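Local structure of putative hexulose 6 phosphate synthase (Salmonella typhimurium, 3F4W) at residues Ile29-Thr33 / Pro34-Arg38; Val184-Gly187 / Ser188-Thr191. The protein is of unestablished function but belongs to the orotidine 5'-phosphate decarboxylase / HUMPS family of TIM-barrel proteins. All blocks are in the same frame, centred on the assembly; numbering follows the deposited sequence.

Interaction 1. Residues Ile29-Thr33 / Pro34-Arg38; sequences IEVGT and PFLIR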
loop_
_atom_site.group_PDB
_atom_site.type_symbol
_atom_site.label_atom_id
_atom_site.label_comp_id
_atom_site.label_asym_id
_atom_site.label_seq_id
_atom_site.Cartn_x
_atom_site.Cartn_y
_atom_site.Cartn_z
ATOM N N ILE A 29 5.744 17.632 5.305
ATOM C CA ILE A 29 6.097 17.176 3.971
ATOM C C ILE A 29 5.704 15.711 3.842
ATOM O O ILE A 29 6.176 14.863 4.601
ATOM C CB ILE A 29 7.607 17.329 3.706
ATOM C CG1 ILE A 29 8.050 18.767 3.990
ATOM C CG2 ILE A 29 7.944 16.910 2.279
ATOM C CD1 ILE A 29 9.526 19.015 3.746
ATOM N N GLU A 30 4.825 15.413 2.895
ATOM C CA GLU A 30 4.391 14.040 2.696
ATOM C C GLU A 30 5.111 13.391 1.516
ATOM O O GLU A 30 5.046 13.878 0.390
ATOM C CB GLU A 30 2.877 13.962 2.480
ATOM C CG GLU A 30 2.405 12.580 2.037
ATOM C CD GLU A 30 0.940 12.545 1.638
ATOM O OE1 GLU A 30 0.156 13.368 2.149
ATOM O OE2 GLU A 30 0.574 11.684 0.809
ATOM N N VAL A 31 5.805 12.293 1.780
ATOM C CA VAL A 31 6.317 11.474 0.691
ATOM C C VAL A 31 5.185 10.553 0.240
ATOM O O VAL A 31 4.844 9.595 0.934
ATOM C CB VAL A 31 7.549 10.662 1.124
ATOM C CG1 VAL A 31 8.016 9.746 -0.001
ATOM C CG2 VAL A 31 8.665 11.603 1.552
ATOM N N GLY A 32 4.594 10.868 -0.910
ATOM C CA GLY A 32 3.466 10.114 -1.437
ATOM C C GLY A 32 3.788 8.666 -1.757
ATOM O O GLY A 32 4.955 8.293 -1.882
ATOM N N THR A 33 2.753 7.846 -1.905
ATOM C CA THR A 33 2.951 6.410 -2.092
ATOM C C THR A 33 3.764 6.043 -3.337
ATOM O O THR A 33 4.694 5.248 -3.250
ATOM C CB THR A 33 1.614 5.649 -2.107
ATOM O OG1 THR A 33 0.831 6.055 -0.980
ATOM C CG2 THR A 33 1.858 4.149 -2.040
ATOM N N PRO A 34 3.408 6.607 -4.502
ATOM C CA PRO A 34 4.176 6.309 -5.717
ATOM C C PRO A 34 5.615 6.803 -5.594
ATOM O O PRO A 34 6.534 6.221 -6.173
ATOM C CB PRO A 34 3.439 7.101 -6.798
ATOM C CG PRO A 34 2.064 7.292 -6.266
ATOM C CD PRO A 34 2.223 7.434 -4.786
ATOM N N PHE A 35 5.796 7.874 -4.832
ATOM C CA PHE A 35 7.114 8.453 -4.594
ATOM C C PHE A 35 7.941 7.472 -3.764
ATOM O O PHE A 35 9.074 7.137 -4.124
ATOM C CB PHE A 35 6.950 9.812 -3.894
ATOM C CG PHE A 35 8.224 10.594 -3.729
ATOM C CD1 PHE A 35 9.402 10.186 -4.330
ATOM C CD2 PHE A 35 8.228 11.770 -2.990
ATOM C CE1 PHE A 35 10.569 10.923 -4.176
ATOM C CE2 PHE A 35 9.386 12.510 -2.832
ATOM C CZ PHE A 35 10.560 12.087 -3.426
ATOM N N LEU A 36 7.360 6.997 -2.663
ATOM C CA LEU A 36 7.978 5.953 -1.850
ATOM C C LEU A 36 8.327 4.720 -2.675
ATOM O O LEU A 36 9.424 4.178 -2.568
ATOM C CB LEU A 36 7.040 5.522 -0.725
ATOM C CG LEU A 36 7.269 6.046 0.684
ATOM C CD1 LEU A 36 6.268 5.390 1.623
ATOM C CD2 LEU A 36 8.694 5.766 1.130
ATOM N N ILE A 37 7.374 4.257 -3.476
ATOM C CA ILE A 37 7.578 3.063 -4.286
ATOM C C ILE A 37 8.680 3.289 -5.318
ATOM O O ILE A 37 9.467 2.388 -5.620
ATOM C CB ILE A 37 6.281 2.653 -5.003
ATOM C CG1 ILE A 37 5.210 2.274 -3.976
ATOM C CG2 ILE A 37 6.541 1.515 -5.972
ATOM C CD1 ILE A 37 5.619 1.155 -3.044
ATOM N N ARG A 38 8.733 4.504 -5.847
ATOM C CA ARG A 38 9.735 4.876 -6.837
ATOM C C ARG A 38 11.138 4.841 -6.246
ATOM O O ARG A 38 12.029 4.161 -6.759
ATOM C CB ARG A 38 9.437 6.282 -7.353
ATOM C CG ARG A 38 10.279 6.732 -8.521
ATOM C CD ARG A 38 9.717 8.035 -9.066
ATOM N NE ARG A 38 9.690 8.033 -10.522
ATOM C CZ ARG A 38 8.747 8.619 -11.248
ATOM N NH1 ARG A 38 7.743 9.248 -10.650
ATOM N NH2 ARG A 38 8.803 8.567 -12.572
#

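Interaction 2. Residues Val184-Gly187 / Ser188-Thr191; sequences VIVG and SAIT. With MLI (malonate ion), chain C.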
loop_
_atom_site.group_PDB
_atom_site.type_symbol
_atom_site.label_atom_id
_atom_site.label_comp_id
_atom_site.label_asym_id
_atom_site.label_seq_id
_atom_site.Cartn_x
_atom_site.Cartn_y
_atom_site.Cartn_z
ATOM N N VAL A 184 -4.841 19.880 7.086
ATOM C CA VAL A 184 -5.356 19.939 5.729
ATOM C C VAL A 184 -4.255 19.474 4.780
ATOM O O VAL A 184 -3.141 20.003 4.798
ATOM C CB VAL A 184 -5.814 21.360 5.365
ATOM C CG1 VAL A 184 -6.193 21.435 3.898
ATOM C CG2 VAL A 184 -6.985 21.774 6.248
ATOM N N ILE A 185 -4.565 18.462 3.974
ATOM C CA ILE A 185 -3.598 17.871 3.054
ATOM C C ILE A 185 -3.847 18.359 1.629
ATOM O O ILE A 185 -4.972 18.304 1.132
ATOM C CB ILE A 185 -3.668 16.321 3.090
ATOM C CG1 ILE A 185 -3.374 15.801 4.500
ATOM C CG2 ILE A 185 -2.703 15.718 2.086
ATOM C CD1 ILE A 185 -3.909 14.403 4.777
ATOM N N VAL A 186 -2.796 18.844 0.980
ATOM C CA VAL A 186 -2.895 19.340 -0.386
ATOM C C VAL A 186 -1.753 18.764 -1.207
ATOM O O VAL A 186 -0.628 18.641 -0.721
ATOM C CB VAL A 186 -2.850 20.885 -0.437
ATOM C CG1 VAL A 186 -2.746 21.374 -1.874
ATOM C CG2 VAL A 186 -4.083 21.470 0.233
ATOM N N GLY A 187 -2.047 18.394 -2.446
ATOM C CA GLY A 187 -1.035 17.841 -3.322
ATOM C C GLY A 187 -1.047 18.542 -4.663
ATOM O O GLY A 187 -0.349 19.537 -4.858
ATOM N N SER A 188 -1.872 18.029 -5.569
ATOM C CA SER A 188 -1.926 18.491 -6.954
ATOM C C SER A 188 -2.119 19.999 -7.114
ATOM O O SER A 188 -1.519 20.615 -7.994
ATOM C CB SER A 188 -3.025 17.743 -7.716
ATOM O OG SER A 188 -3.085 18.165 -9.066
ATOM N N ALA A 189 -2.965 20.592 -6.280
ATOM C CA ALA A 189 -3.237 22.025 -6.375
ATOM C C ALA A 189 -1.941 22.825 -6.325
ATOM O O ALA A 189 -1.814 23.868 -6.970
ATOM C CB ALA A 189 -4.185 22.469 -5.270
ATOM N N ILE A 190 -0.975 22.324 -5.562
ATOM C CA ILE A 190 0.313 22.992 -5.409
ATOM C C ILE A 190 1.385 22.466 -6.367
ATOM O O ILE A 190 2.100 23.245 -6.999
ATOM C CB ILE A 190 0.824 22.893 -3.951
ATOM C CG1 ILE A 190 -0.056 23.740 -3.023
ATOM C CG2 ILE A 190 2.279 23.325 -3.864
ATOM C CD1 ILE A 190 0.166 23.482 -1.544
ATOM N N THR A 191 1.499 21.146 -6.480
ATOM C CA THR A 191 2.564 20.564 -7.295
ATOM C C THR A 191 2.385 20.839 -8.790
ATOM O O THR A 191 3.362 20.927 -9.531
ATOM C CB THR A 191 2.733 19.052 -7.043
ATOM O OG1 THR A 191 1.493 18.382 -7.289
ATOM C CG2 THR A 191 3.166 18.800 -5.605
HETATM C C1 MLI C . -3.816 14.949 -2.260
HETATM C C2 MLI C . -4.919 13.926 -2.285
HETATM C C3 MLI C . -4.024 15.856 -3.447
HETATM O O6 MLI C . -4.664 12.735 -2.354
HETATM O O7 MLI C . -6.055 14.312 -2.497
HETATM O O8 MLI C . -4.610 16.920 -3.281
HETATM O O9 MLI C . -3.381 15.672 -4.470
#

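Interaction 1. Residues Ile29-Thr33 / Pro34-Arg38
V31 and F35 meet where strand 28-31 gives way to helix 33-39. The V31 branch that does the touching is CG1, anti to the V31 N (chi1 176°), a rotation that carries it against the first turn of the helix. It reaches the F35 ring obliquely, 3.6 Å from F35 CD2, the two side chains crossing at about a right angle. The same methyl lies 3.8 Å from L36 CG, so a single branch of V31 packs against two consecutive helix residues. F35 has CG trans to its own N (chi1 -173°), which brings the ring back beside the end of the strand, with G32 N at the ring edge.

G32 is the N-cap residue. Its carbonyl accepts L36 N in a nearly straight bond (G32 O to L36 N 2.8 Å, 172° at the hydrogen), and T33 O takes I37 N at 2.9 Å, tilted slightly from the carbonyl plane. I37 CG1 also comes within 3.1 Å of T33 O. T33 OG1 is hydrogen-bonded outside this packing, to D59 O and K61 NZ.

F35 is covered by L7, by L12 and A15 of helix 12-22 and by A43 of helix 42-50, while V31 packs on I44 and I47 of that last helix. Beyond T33, P34 and I37 lies E69 of the second subunit.

Interaction 2. Residues Val184-Gly187 / Ser188-Thr191
At the C-terminal end of barrel strand 183-186 the chain turns through G187 into the short helix 188-191, and the start of that helix binds one carboxylate of a malonate ion. S188 N gives MLI O9 a nearly straight hydrogen bond of 3.0 Å (167° at the hydrogen), whereas the bond from G187 N to MLI O8, 3.1 Å long, is weak and bent. The two oxygens of one carboxylate are thus met by successive backbone amides. G187 has no side chain, and its CA lies 3.4 Å from MLI O9. The helix N-terminus, with its partial positive charge, probably adds to the attraction.

G187 is the N-cap, and its carbonyl oxygen accepts two backbone bonds. T191 N reaches G187 O at 2.9 Å, nearly straight; I190 N, at the same distance, makes a more bent bond from above the carbonyl plane. T191 OG1 also lies 3.3 Å from G187 O.

Behind the cap, V186 CG1 touches I190 CD1 at 3.6 Å and A189 CB at 3.8 Å. This methyl is trans to the V186 backbone N (chi1 172°), which places it against the helix side chains, and the V186 and I190 side chains cross at about a right angle. I203 and E199 of helix 196-209 continue this packing.

H134 NE2, Q140 NE2 and G167 N also hydrogen-bond the malonate. This ion, probably from the crystallisation liquor, sits in a place consistent with the phosphate-binding site of many TIM barrels, where backbone amides after strands equivalent to 161-165 and 183-186 and a short extra helix hold an anion.

In the fold
Interactions 1 and 2 are both strand-to-helix turns of the same closed eight-stranded parallel barrel, their centres 14 Å apart. Interaction 1 follows strand 28-31 and comes early in the chain; interaction 2 follows strand 183-186, the last of the barrel, and comes near the chain's end. Strand 2-7 lies between the two strands in the barrel and bonds to both, so residues distant in sequence become near neighbours. The segments also touch directly, E30 OE1 packing on I185 CG2 at 3.7 Å. Their surroundings differ: the turn at 29-38 reaches the second subunit, while that at 184-191 touches no other protein chain and holds the malonate ion.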